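Local coordinates for [4Fe-4S]-dependent U34-ARNt thiolase (Methanococcus maripaludis, PDB 6SCY), which binds a [4Fe-4S] cluster, probably also ATP and tRNA, and is thought to act as a thiolase of U34 in tRNA, at residues A[56-67]-A[97-108]. Numbering follows the deposited sequence.
Sequences LSGGKDSLVMAY and GIDAAVKFCEEY. With SO4 (sulfate ion), chain L.
F104 reaches from helix 97-108 to the flank of helix 60-67 and lies against L63, A66 and Y67. Its CG is anti to the backbone N (chi1 171°), which carries the ring across to the other helix. L63 CG lies over one ring face, 4.0 Å from F104 CG, and Y108 CD1 of the same segment lies over the opposite face. The methyl of A66 meets the ring obliquely, its CB 3.6 Å from F104 CE2. F104 CZ also touches Y67 CB and comes near the backbone O of L63.

The Y67 and Y108 rings meet obliquely, planes at 80°. Y67 CE2 is 3.5 Å from Y108 CE2, and Y108 comes to the edge of the Y67 ring. The Y108 CG lies beside its backbone N, which turns the ring back along F104.

Toward the start of both segments the backbones close in. G58 CA lies 3.3 Å from G97 O, a CH...O contact, and A101 CB rests against G58. L63 CD1 packs on A101. L56 CD2 reaches further along, to A101 CB and C105 SG.

Residues 57-62, SGGKDS, form the PP-loop that holds a sulfate. S57 OG donates to sulfate O2 at 2.7 Å, and S62 N donates to O1 at 3.1 Å; the bonds from G59 N and D61 N are weak. The sulfate, probably from the crystallisation liquor, sits where ATP is predicted to bind, at a site that includes L56, S57 and D61.

The axes of segments 60-67 and 97-108 run nearly parallel, at 13°, and come within 10.8 Å. They pack beside each other on the parallel sheet, where L56 and C105 touch A83 of strand 80-87. V102 and C105 also meet strand 111-116, and V64 packs on helix 214-223.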
loop_
_atom_site.group_PDB
_atom_site.type_symbol
_atom_site.label_atom_id
_atom_site.label_comp_id
_atom_site.label_asym_id
_atom_site.label_seq_id
_atom_site.Cartn_x
_atom_site.Cartn_y
_atom_site.Cartn_z
ATOM N N LEU A 56 -15.306 15.359 -19.969
ATOM C CA LEU A 56 -15.492 16.624 -19.267
ATOM C C LEU A 56 -16.696 16.548 -18.331
ATOM O O LEU A 56 -17.754 16.032 -18.721
ATOM C CB LEU A 56 -15.689 17.754 -20.274
ATOM C CG LEU A 56 -14.477 18.602 -20.561
ATOM C CD1 LEU A 56 -13.527 17.895 -21.483
ATOM C CD2 LEU A 56 -14.889 19.923 -21.156
ATOM N N SER A 57 -16.536 17.057 -17.094
ATOM C CA SER A 57 -17.606 17.041 -16.100
ATOM C C SER A 57 -17.860 18.408 -15.439
ATOM O O SER A 57 -18.677 18.496 -14.516
ATOM C CB SER A 57 -17.357 15.953 -15.062
ATOM O OG SER A 57 -16.111 16.150 -14.417
ATOM N N GLY A 58 -17.185 19.455 -15.924
ATOM C CA GLY A 58 -17.365 20.817 -15.430
ATOM C C GLY A 58 -16.485 21.291 -14.284
ATOM O O GLY A 58 -16.385 22.501 -14.046
ATOM N N GLY A 59 -15.849 20.356 -13.584
ATOM C CA GLY A 59 -14.970 20.665 -12.461
ATOM C C GLY A 59 -13.630 21.217 -12.890
ATOM O O GLY A 59 -13.285 21.136 -14.074
ATOM N N LYS A 60 -12.861 21.786 -11.931
ATOM C CA LYS A 60 -11.543 22.383 -12.203
ATOM C C LYS A 60 -10.646 21.459 -13.021
ATOM O O LYS A 60 -10.173 21.891 -14.062
ATOM C CB LYS A 60 -10.838 22.894 -10.934
ATOM C CG LYS A 60 -10.959 21.985 -9.718
ATOM C CD LYS A 60 -9.635 21.824 -8.997
ATOM C CE LYS A 60 -9.760 20.906 -7.804
ATOM N NZ LYS A 60 -9.985 19.482 -8.199
ATOM N N ASP A 61 -10.518 20.169 -12.617
ATOM C CA ASP A 61 -9.713 19.124 -13.277
ATOM C C ASP A 61 -9.995 18.997 -14.771
ATOM O O ASP A 61 -9.088 19.226 -15.566
ATOM C CB ASP A 61 -9.890 17.765 -12.584
ATOM C CG ASP A 61 -9.498 17.746 -11.121
ATOM O OD1 ASP A 61 -8.293 17.830 -10.835
ATOM O OD2 ASP A 61 -10.402 17.627 -10.263
ATOM N N SER A 62 -11.256 18.687 -15.149
ATOM C CA SER A 62 -11.692 18.523 -16.541
ATOM C C SER A 62 -11.513 19.755 -17.406
ATOM O O SER A 62 -11.216 19.598 -18.583
ATOM C CB SER A 62 -13.128 18.027 -16.616
ATOM O OG SER A 62 -13.132 16.609 -16.588
ATOM N N LEU A 63 -11.685 20.965 -16.839
ATOM C CA LEU A 63 -11.500 22.249 -17.528
ATOM C C LEU A 63 -10.007 22.618 -17.676
ATOM O O LEU A 63 -9.610 23.113 -18.738
ATOM C CB LEU A 63 -12.280 23.354 -16.802
ATOM C CG LEU A 63 -13.643 23.731 -17.391
ATOM C CD1 LEU A 63 -14.655 22.600 -17.278
ATOM C CD2 LEU A 63 -14.197 24.943 -16.701
ATOM N N VAL A 64 -9.183 22.344 -16.624
ATOM C CA VAL A 64 -7.724 22.556 -16.598
ATOM C C VAL A 64 -7.079 21.634 -17.630
ATOM O O VAL A 64 -6.252 22.095 -18.418
ATOM C CB VAL A 64 -7.131 22.374 -15.179
ATOM C CG1 VAL A 64 -5.631 22.125 -15.214
ATOM C CG2 VAL A 64 -7.438 23.578 -14.311
ATOM N N MET A 65 -7.497 20.348 -17.648
ATOM C CA MET A 65 -7.042 19.348 -18.613
ATOM C C MET A 65 -7.487 19.752 -20.022
ATOM O O MET A 65 -6.698 19.656 -20.958
ATOM C CB MET A 65 -7.608 17.960 -18.258
ATOM C CG MET A 65 -7.207 16.871 -19.229
ATOM S SD MET A 65 -8.248 15.409 -19.141
ATOM C CE MET A 65 -9.730 16.041 -19.834
ATOM N N ALA A 66 -8.739 20.213 -20.164
ATOM C CA ALA A 66 -9.300 20.641 -21.446
ATOM C C ALA A 66 -8.558 21.856 -22.011
ATOM O O ALA A 66 -8.341 21.912 -23.224
ATOM C CB ALA A 66 -10.784 20.944 -21.305
ATOM N N TYR A 67 -8.147 22.808 -21.131
ATOM C CA TYR A 67 -7.416 24.013 -21.525
ATOM C C TYR A 67 -6.001 23.675 -21.988
ATOM O O TYR A 67 -5.553 24.226 -23.000
ATOM C CB TYR A 67 -7.375 25.043 -20.384
ATOM C CG TYR A 67 -6.573 26.291 -20.702
ATOM C CD1 TYR A 67 -5.200 26.339 -20.475
ATOM C CD2 TYR A 67 -7.192 27.434 -21.199
ATOM C CE1 TYR A 67 -4.457 27.483 -20.764
ATOM C CE2 TYR A 67 -6.463 28.591 -21.472
ATOM C CZ TYR A 67 -5.095 28.611 -21.255
ATOM O OH TYR A 67 -4.370 29.753 -21.522
ATOM N N GLY A 97 -23.265 21.816 -13.863
ATOM C CA GLY A 97 -21.904 21.314 -13.994
ATOM C C GLY A 97 -21.528 21.200 -15.449
ATOM O O GLY A 97 -20.491 21.719 -15.866
ATOM N N ILE A 98 -22.414 20.565 -16.241
ATOM C CA ILE A 98 -22.272 20.417 -17.690
ATOM C C ILE A 98 -22.371 21.806 -18.341
ATOM O O ILE A 98 -21.639 22.068 -19.291
ATOM C CB ILE A 98 -23.285 19.387 -18.273
ATOM C CG1 ILE A 98 -23.035 17.979 -17.689
ATOM C CG2 ILE A 98 -23.258 19.351 -19.811
ATOM C CD1 ILE A 98 -24.219 17.027 -17.758
ATOM N N ASP A 99 -23.212 22.711 -17.788
ATOM C CA ASP A 99 -23.365 24.083 -18.285
ATOM C C ASP A 99 -22.039 24.850 -18.309
ATOM O O ASP A 99 -21.754 25.522 -19.301
ATOM C CB ASP A 99 -24.433 24.856 -17.496
ATOM C CG ASP A 99 -25.871 24.547 -17.886
ATOM O OD1 ASP A 99 -26.158 24.477 -19.107
ATOM O OD2 ASP A 99 -26.714 24.398 -16.973
ATOM N N ALA A 100 -21.218 24.712 -17.244
ATOM C CA ALA A 100 -19.899 25.345 -17.137
ATOM C C ALA A 100 -18.915 24.736 -18.145
ATOM O O ALA A 100 -18.093 25.465 -18.715
ATOM C CB ALA A 100 -19.362 25.200 -15.723
ATOM N N ALA A 101 -19.027 23.406 -18.381
ATOM C CA ALA A 101 -18.195 22.659 -19.330
ATOM C C ALA A 101 -18.545 22.988 -20.791
ATOM O O ALA A 101 -17.647 23.023 -21.636
ATOM C CB ALA A 101 -18.318 21.164 -19.078
ATOM N N VAL A 102 -19.845 23.214 -21.089
ATOM C CA VAL A 102 -20.347 23.572 -22.419
ATOM C C VAL A 102 -19.915 25.007 -22.741
ATOM O O VAL A 102 -19.371 25.253 -23.820
ATOM C CB VAL A 102 -21.879 23.374 -22.548
ATOM C CG1 VAL A 102 -22.429 24.024 -23.816
ATOM C CG2 VAL A 102 -22.241 21.897 -22.519
ATOM N N LYS A 103 -20.112 25.937 -21.782
ATOM C CA LYS A 103 -19.767 27.358 -21.922
ATOM C C LYS A 103 -18.247 27.588 -22.096
ATOM O O LYS A 103 -17.859 28.595 -22.707
ATOM C CB LYS A 103 -20.376 28.207 -20.787
ATOM C CG LYS A 103 -21.864 28.483 -21.049
ATOM C CD LYS A 103 -22.521 29.460 -20.081
ATOM C CE LYS A 103 -23.912 29.835 -20.568
ATOM N NZ LYS A 103 -24.900 29.789 -19.349
ATOM N N PHE A 104 -17.397 26.638 -21.608
ATOM C CA PHE A 104 -15.939 26.661 -21.791
ATOM C C PHE A 104 -15.658 26.237 -23.241
ATOM O O PHE A 104 -14.897 26.914 -23.939
ATOM C CB PHE A 104 -15.227 25.714 -20.793
ATOM C CG PHE A 104 -13.743 25.486 -21.022
ATOM C CD1 PHE A 104 -12.795 26.294 -20.410
ATOM C CD2 PHE A 104 -13.298 24.432 -21.814
ATOM C CE1 PHE A 104 -11.427 26.073 -20.614
ATOM C CE2 PHE A 104 -11.934 24.231 -22.035
ATOM C CZ PHE A 104 -11.009 25.045 -21.426
ATOM N N CYS A 105 -16.290 25.123 -23.685
ATOM C CA CYS A 105 -16.170 24.559 -25.032
ATOM C C CYS A 105 -16.568 25.552 -26.113
ATOM O O CYS A 105 -16.042 25.494 -27.226
ATOM C CB CYS A 105 -16.959 23.262 -25.150
ATOM S SG CYS A 105 -16.060 21.799 -24.582
ATOM N N GLU A 106 -17.499 26.461 -25.780
ATOM C CA GLU A 106 -17.966 27.517 -26.671
ATOM C C GLU A 106 -16.905 28.631 -26.731
ATOM O O GLU A 106 -16.456 28.994 -27.826
ATOM C CB GLU A 106 -19.317 28.081 -26.191
ATOM C CG GLU A 106 -20.493 27.132 -26.345
ATOM C CD GLU A 106 -21.822 27.613 -25.787
ATOM O OE1 GLU A 106 -21.833 28.460 -24.859
ATOM O OE2 GLU A 106 -22.861 27.115 -26.271
ATOM N N GLU A 107 -16.478 29.130 -25.546
ATOM C CA GLU A 107 -15.483 30.193 -25.389
ATOM C C GLU A 107 -14.087 29.825 -25.930
ATOM O O GLU A 107 -13.350 30.719 -26.359
ATOM C CB GLU A 107 -15.387 30.612 -23.916
ATOM C CG GLU A 107 -15.002 32.071 -23.725
ATOM C CD GLU A 107 -14.745 32.503 -22.293
ATOM O OE1 GLU A 107 -13.625 32.994 -22.016
ATOM O OE2 GLU A 107 -15.661 32.363 -21.451
ATOM N N TYR A 108 -13.731 28.524 -25.915
ATOM C CA TYR A 108 -12.420 28.055 -26.356
ATOM C C TYR A 108 -12.431 27.314 -27.710
ATOM O O TYR A 108 -11.363 27.026 -28.255
ATOM C CB TYR A 108 -11.762 27.222 -25.251
ATOM C CG TYR A 108 -11.254 28.083 -24.113
ATOM C CD1 TYR A 108 -12.092 28.455 -23.067
ATOM C CD2 TYR A 108 -9.950 28.565 -24.106
ATOM C CE1 TYR A 108 -11.636 29.265 -22.025
ATOM C CE2 TYR A 108 -9.483 29.378 -23.073
ATOM C CZ TYR A 108 -10.329 29.719 -22.029
ATOM O OH TYR A 108 -9.885 30.515 -21.000
HETATM S S SO4 L . -13.685 17.146 -12.095
HETATM O O1 SO4 L . -13.051 16.926 -13.393
HETATM O O2 SO4 L . -15.091 17.456 -12.300
HETATM O O3 SO4 L . -13.033 18.247 -11.389
HETATM O O4 SO4 L . -13.585 15.941 -11.283
#